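Local coordinates for protein membrane-bound lysozyme inhibitor of C-type lysozyme (Pseudomonas aeruginosa, PDB 3F6Z) that specifically inhibits C-type lysozymes as a lipoprotein of the bacterial outer membrane, at residues 19-31 with 95-101. Numbering follows the deposited sequence.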
loop_
_atom_site.group_PDB
_atom_site.type_symbol
_atom_site.label_atom_id
_atom_site.label_comp_id
_atom_site.label_asym_id
_atom_site.label_seq_id
_atom_site.Cartn_x
_atom_site.Cartn_y
_atom_site.Cartn_z
ATOM N N ARG B 19 -18.030 -10.926 -9.392
ATOM C CA ARG B 19 -17.508 -11.970 -10.250
ATOM C C ARG B 19 -16.509 -12.871 -9.529
ATOM O O ARG B 19 -15.642 -12.393 -8.797
ATOM C CB ARG B 19 -16.850 -11.315 -11.460
ATOM C CG ARG B 19 -16.219 -12.270 -12.442
ATOM C CD ARG B 19 -15.442 -11.491 -13.482
ATOM N NE ARG B 19 -14.588 -12.355 -14.284
ATOM C CZ ARG B 19 -13.537 -11.923 -14.971
ATOM N NH1 ARG B 19 -13.218 -10.633 -14.949
ATOM N NH2 ARG B 19 -12.801 -12.779 -15.668
ATOM N N SER B 20 -16.641 -14.179 -9.730
ATOM C CA SER B 20 -15.732 -15.144 -9.118
ATOM C C SER B 20 -14.796 -15.667 -10.194
ATOM O O SER B 20 -15.237 -16.042 -11.277
ATOM C CB SER B 20 -16.507 -16.310 -8.509
ATOM O OG SER B 20 -17.298 -15.877 -7.421
ATOM N N VAL B 21 -13.503 -15.695 -9.900
ATOM C CA VAL B 21 -12.536 -16.166 -10.877
ATOM C C VAL B 21 -11.606 -17.211 -10.270
ATOM O O VAL B 21 -11.090 -17.029 -9.162
ATOM C CB VAL B 21 -11.696 -14.984 -11.436
ATOM C CG1 VAL B 21 -10.749 -15.479 -12.518
ATOM C CG2 VAL B 21 -12.626 -13.904 -11.993
ATOM N N ASP B 22 -11.402 -18.308 -10.996
ATOM C CA ASP B 22 -10.525 -19.372 -10.526
ATOM C C ASP B 22 -9.132 -19.160 -11.090
ATOM O O ASP B 22 -8.979 -18.795 -12.254
ATOM C CB ASP B 22 -11.045 -20.743 -10.966
ATOM C CG ASP B 22 -12.524 -20.924 -10.685
ATOM O OD1 ASP B 22 -12.960 -20.646 -9.549
ATOM O OD2 ASP B 22 -13.250 -21.347 -11.606
ATOM N N TYR B 23 -8.120 -19.387 -10.260
ATOM C CA TYR B 23 -6.731 -19.213 -10.666
ATOM C C TYR B 23 -5.903 -20.434 -10.315
ATOM O O TYR B 23 -6.327 -21.310 -9.557
ATOM C CB TYR B 23 -6.077 -18.025 -9.937
ATOM C CG TYR B 23 -6.559 -16.648 -10.328
ATOM C CD1 TYR B 23 -5.852 -15.872 -11.252
ATOM C CD2 TYR B 23 -7.715 -16.111 -9.761
ATOM C CE1 TYR B 23 -6.288 -14.596 -11.596
ATOM C CE2 TYR B 23 -8.164 -14.840 -10.101
ATOM C CZ TYR B 23 -7.452 -14.089 -11.018
ATOM O OH TYR B 23 -7.935 -12.848 -11.375
ATOM N N LYS B 24 -4.696 -20.454 -10.865
ATOM C CA LYS B 24 -3.721 -21.497 -10.608
ATOM C C LYS B 24 -2.413 -20.740 -10.668
ATOM O O LYS B 24 -2.145 -20.030 -11.639
ATOM C CB LYS B 24 -3.752 -22.587 -11.680
ATOM C CG LYS B 24 -2.672 -23.644 -11.461
ATOM C CD LYS B 24 -2.949 -24.900 -12.249
ATOM C CE LYS B 24 -1.915 -25.967 -11.945
ATOM N NZ LYS B 24 -2.274 -27.262 -12.591
ATOM N N CYS B 25 -1.613 -20.870 -9.621
ATOM C CA CYS B 25 -0.347 -20.160 -9.559
ATOM C C CYS B 25 0.837 -21.076 -9.804
ATOM O O CYS B 25 0.709 -22.302 -9.790
ATOM C CB CYS B 25 -0.213 -19.463 -8.203
ATOM S SG CYS B 25 -1.664 -18.429 -7.788
ATOM N N GLU B 26 1.990 -20.458 -10.022
ATOM C CA GLU B 26 3.232 -21.164 -10.300
ATOM C C GLU B 26 3.747 -22.069 -9.176
ATOM O O GLU B 26 4.765 -22.748 -9.349
ATOM C CB GLU B 26 4.319 -20.148 -10.648
ATOM C CG GLU B 26 5.501 -20.753 -11.353
ATOM C CD GLU B 26 6.685 -19.828 -11.388
ATOM O OE1 GLU B 26 6.497 -18.626 -11.678
ATOM O OE2 GLU B 26 7.806 -20.312 -11.132
ATOM N N ASN B 27 3.064 -22.077 -8.032
ATOM C CA ASN B 27 3.487 -22.906 -6.903
ATOM C C ASN B 27 2.526 -24.063 -6.671
ATOM O O ASN B 27 2.579 -24.747 -5.647
ATOM C CB ASN B 27 3.623 -22.052 -5.636
ATOM C CG ASN B 27 2.312 -21.434 -5.192
ATOM O OD1 ASN B 27 1.431 -21.141 -6.004
ATOM N ND2 ASN B 27 2.184 -21.213 -3.890
ATOM N N GLY B 28 1.653 -24.280 -7.647
ATOM C CA GLY B 28 0.689 -25.356 -7.553
ATOM C C GLY B 28 -0.654 -24.923 -7.011
ATOM O O GLY B 28 -1.683 -25.465 -7.407
ATOM N N ARG B 29 -0.650 -23.950 -6.108
ATOM C CA ARG B 29 -1.888 -23.466 -5.510
ATOM C C ARG B 29 -2.985 -23.210 -6.528
ATOM O O ARG B 29 -2.724 -22.785 -7.656
ATOM C CB ARG B 29 -1.654 -22.173 -4.726
ATOM C CG ARG B 29 -0.882 -22.317 -3.428
ATOM C CD ARG B 29 -1.156 -21.097 -2.573
ATOM N NE ARG B 29 -2.582 -21.001 -2.260
ATOM C CZ ARG B 29 -3.224 -19.873 -1.972
ATOM N NH1 ARG B 29 -2.574 -18.716 -1.956
ATOM N NH2 ARG B 29 -4.522 -19.900 -1.697
ATOM N N LYS B 30 -4.216 -23.475 -6.108
ATOM C CA LYS B 30 -5.388 -23.266 -6.937
ATOM C C LYS B 30 -6.491 -22.754 -6.016
ATOM O O LYS B 30 -6.843 -23.404 -5.027
ATOM C CB LYS B 30 -5.817 -24.575 -7.600
ATOM C CG LYS B 30 -4.699 -25.278 -8.345
ATOM C CD LYS B 30 -5.234 -26.327 -9.313
ATOM C CE LYS B 30 -4.088 -27.057 -9.999
ATOM N NZ LYS B 30 -4.532 -27.886 -11.158
ATOM N N PHE B 31 -7.024 -21.581 -6.337
ATOM C CA PHE B 31 -8.070 -20.978 -5.524
ATOM C C PHE B 31 -8.997 -20.132 -6.367
ATOM O O PHE B 31 -8.820 -20.012 -7.571
ATOM C CB PHE B 31 -7.451 -20.108 -4.436
ATOM C CG PHE B 31 -6.382 -19.186 -4.940
ATOM C CD1 PHE B 31 -5.065 -19.621 -5.039
ATOM C CD2 PHE B 31 -6.692 -17.892 -5.346
ATOM C CE1 PHE B 31 -4.062 -18.775 -5.541
ATOM C CE2 PHE B 31 -5.701 -17.044 -5.848
ATOM C CZ PHE B 31 -4.382 -17.491 -5.944
ATOM N N GLY B 95 7.316 -12.046 -6.338
ATOM C CA GLY B 95 5.909 -12.381 -6.253
ATOM C C GLY B 95 5.567 -13.663 -6.986
ATOM O O GLY B 95 6.315 -14.106 -7.857
ATOM N N VAL B 96 4.429 -14.251 -6.628
ATOM C CA VAL B 96 3.940 -15.489 -7.230
ATOM C C VAL B 96 3.073 -15.176 -8.452
ATOM O O VAL B 96 2.153 -14.355 -8.375
ATOM C CB VAL B 96 3.092 -16.284 -6.211
ATOM C CG1 VAL B 96 2.524 -17.537 -6.855
ATOM C CG2 VAL B 96 3.939 -16.634 -4.994
ATOM N N ALA B 97 3.358 -15.834 -9.574
ATOM C CA ALA B 97 2.607 -15.614 -10.810
ATOM C C ALA B 97 1.424 -16.576 -10.951
ATOM O O ALA B 97 1.581 -17.789 -10.815
ATOM C CB ALA B 97 3.537 -15.745 -12.004
ATOM N N CYS B 98 0.246 -16.022 -11.229
ATOM C CA CYS B 98 -0.973 -16.819 -11.376
ATOM C C CYS B 98 -1.697 -16.491 -12.677
ATOM O O CYS B 98 -1.569 -15.390 -13.221
ATOM C CB CYS B 98 -1.939 -16.560 -10.210
ATOM S SG CYS B 98 -1.219 -16.582 -8.533
ATOM N N LYS B 99 -2.476 -17.455 -13.157
ATOM C CA LYS B 99 -3.242 -17.316 -14.392
ATOM C C LYS B 99 -4.692 -17.679 -14.099
ATOM O O LYS B 99 -4.963 -18.511 -13.235
ATOM C CB LYS B 99 -2.739 -18.301 -15.450
ATOM C CG LYS B 99 -1.253 -18.296 -15.727
ATOM C CD LYS B 99 -0.831 -19.642 -16.327
ATOM C CE LYS B 99 0.667 -19.699 -16.607
ATOM N NZ LYS B 99 1.488 -19.216 -15.461
ATOM N N GLU B 100 -5.622 -17.072 -14.827
ATOM C CA GLU B 100 -7.029 -17.399 -14.657
ATOM C C GLU B 100 -7.230 -18.841 -15.124
ATOM O O GLU B 100 -6.692 -19.230 -16.159
ATOM C CB GLU B 100 -7.909 -16.462 -15.487
ATOM C CG GLU B 100 -8.307 -15.190 -14.758
ATOM C CD GLU B 100 -9.239 -14.315 -15.570
ATOM O OE1 GLU B 100 -10.119 -14.869 -16.264
ATOM O OE2 GLU B 100 -9.099 -13.074 -15.504
ATOM N N ARG B 101 -7.982 -19.609 -14.333
ATOM C CA ARG B 101 -8.328 -21.019 -14.570
ATOM C C ARG B 101 -8.215 -21.821 -13.285
ATOM O O ARG B 101 -9.266 -22.189 -12.729
ATOM C CB ARG B 101 -7.435 -21.680 -15.621
ATOM C CG ARG B 101 -7.804 -21.384 -17.065
ATOM C CD ARG B 101 -9.223 -21.764 -17.390
ATOM N NE ARG B 101 -9.527 -21.525 -18.800
ATOM C CZ ARG B 101 -9.507 -20.331 -19.388
ATOM N NH1 ARG B 101 -9.193 -19.244 -18.695
ATOM N NH2 ARG B 101 -9.809 -20.222 -20.674
ATOM O OXT ARG B 101 -7.074 -22.068 -12.844
HETATM O O HOH W 1 -10.369 -10.064 -16.548
HETATM O O HOH W 2 -11.858 -23.262 -13.188
HETATM O O HOH W 3 -7.103 -12.072 -13.837
HETATM O O HOH W 4 0.494 -21.040 -13.251
#
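Cys25 and Cys98 both hold SG beside their own backbone N and opposite the carbonyl carbon (chi1 -52° and -47°), which turns the two sulfurs toward each other from facing strands. They join in a disulfide, Cys25 SG to Cys98 SG 2.0 Å, with a chi3 of 93°. The bridge spans a non-hydrogen-bonded antiparallel pair, and Phe31 comes up beside it, its CZ 4.2 Å from Cys98 SG in an oblique sulfur-aromatic contact. From the strand of Cys98, Val96 sets CG1 3.6 Å from Cys25 CB. Next to the disulfide, Lys24 and Lys99 form a two-bond backbone pair, Lys99 N to Lys24 O measuring 3.0 Å, and Glu26 N hydrogen-bonds Ala97 O at 2.8 Å. Through these bonds the last strand of the barrel, 96-100, meets its first, 16-25, and closes the eight-stranded antiparallel barrel of the MliC fold, the disulfide adding a covalent link across the seam. Further along, Glu100 runs extended beyond CG, crossing Val21 and the Tyr23 ring; its CG sits 3.8 Å from Tyr23 CE1. The Glu100 carboxylate, turned steeply against the guanidinium plane, makes a long salt bridge to Arg19, Arg19 NH2 to Glu100 OE1 3.5 Å. A water joins Glu100 OE2 to Tyr23 OH, a hydroxyl that also hydrogen-bonds Tyr35 OH, while the Tyr23 ring meets Trp74 edge-to-face.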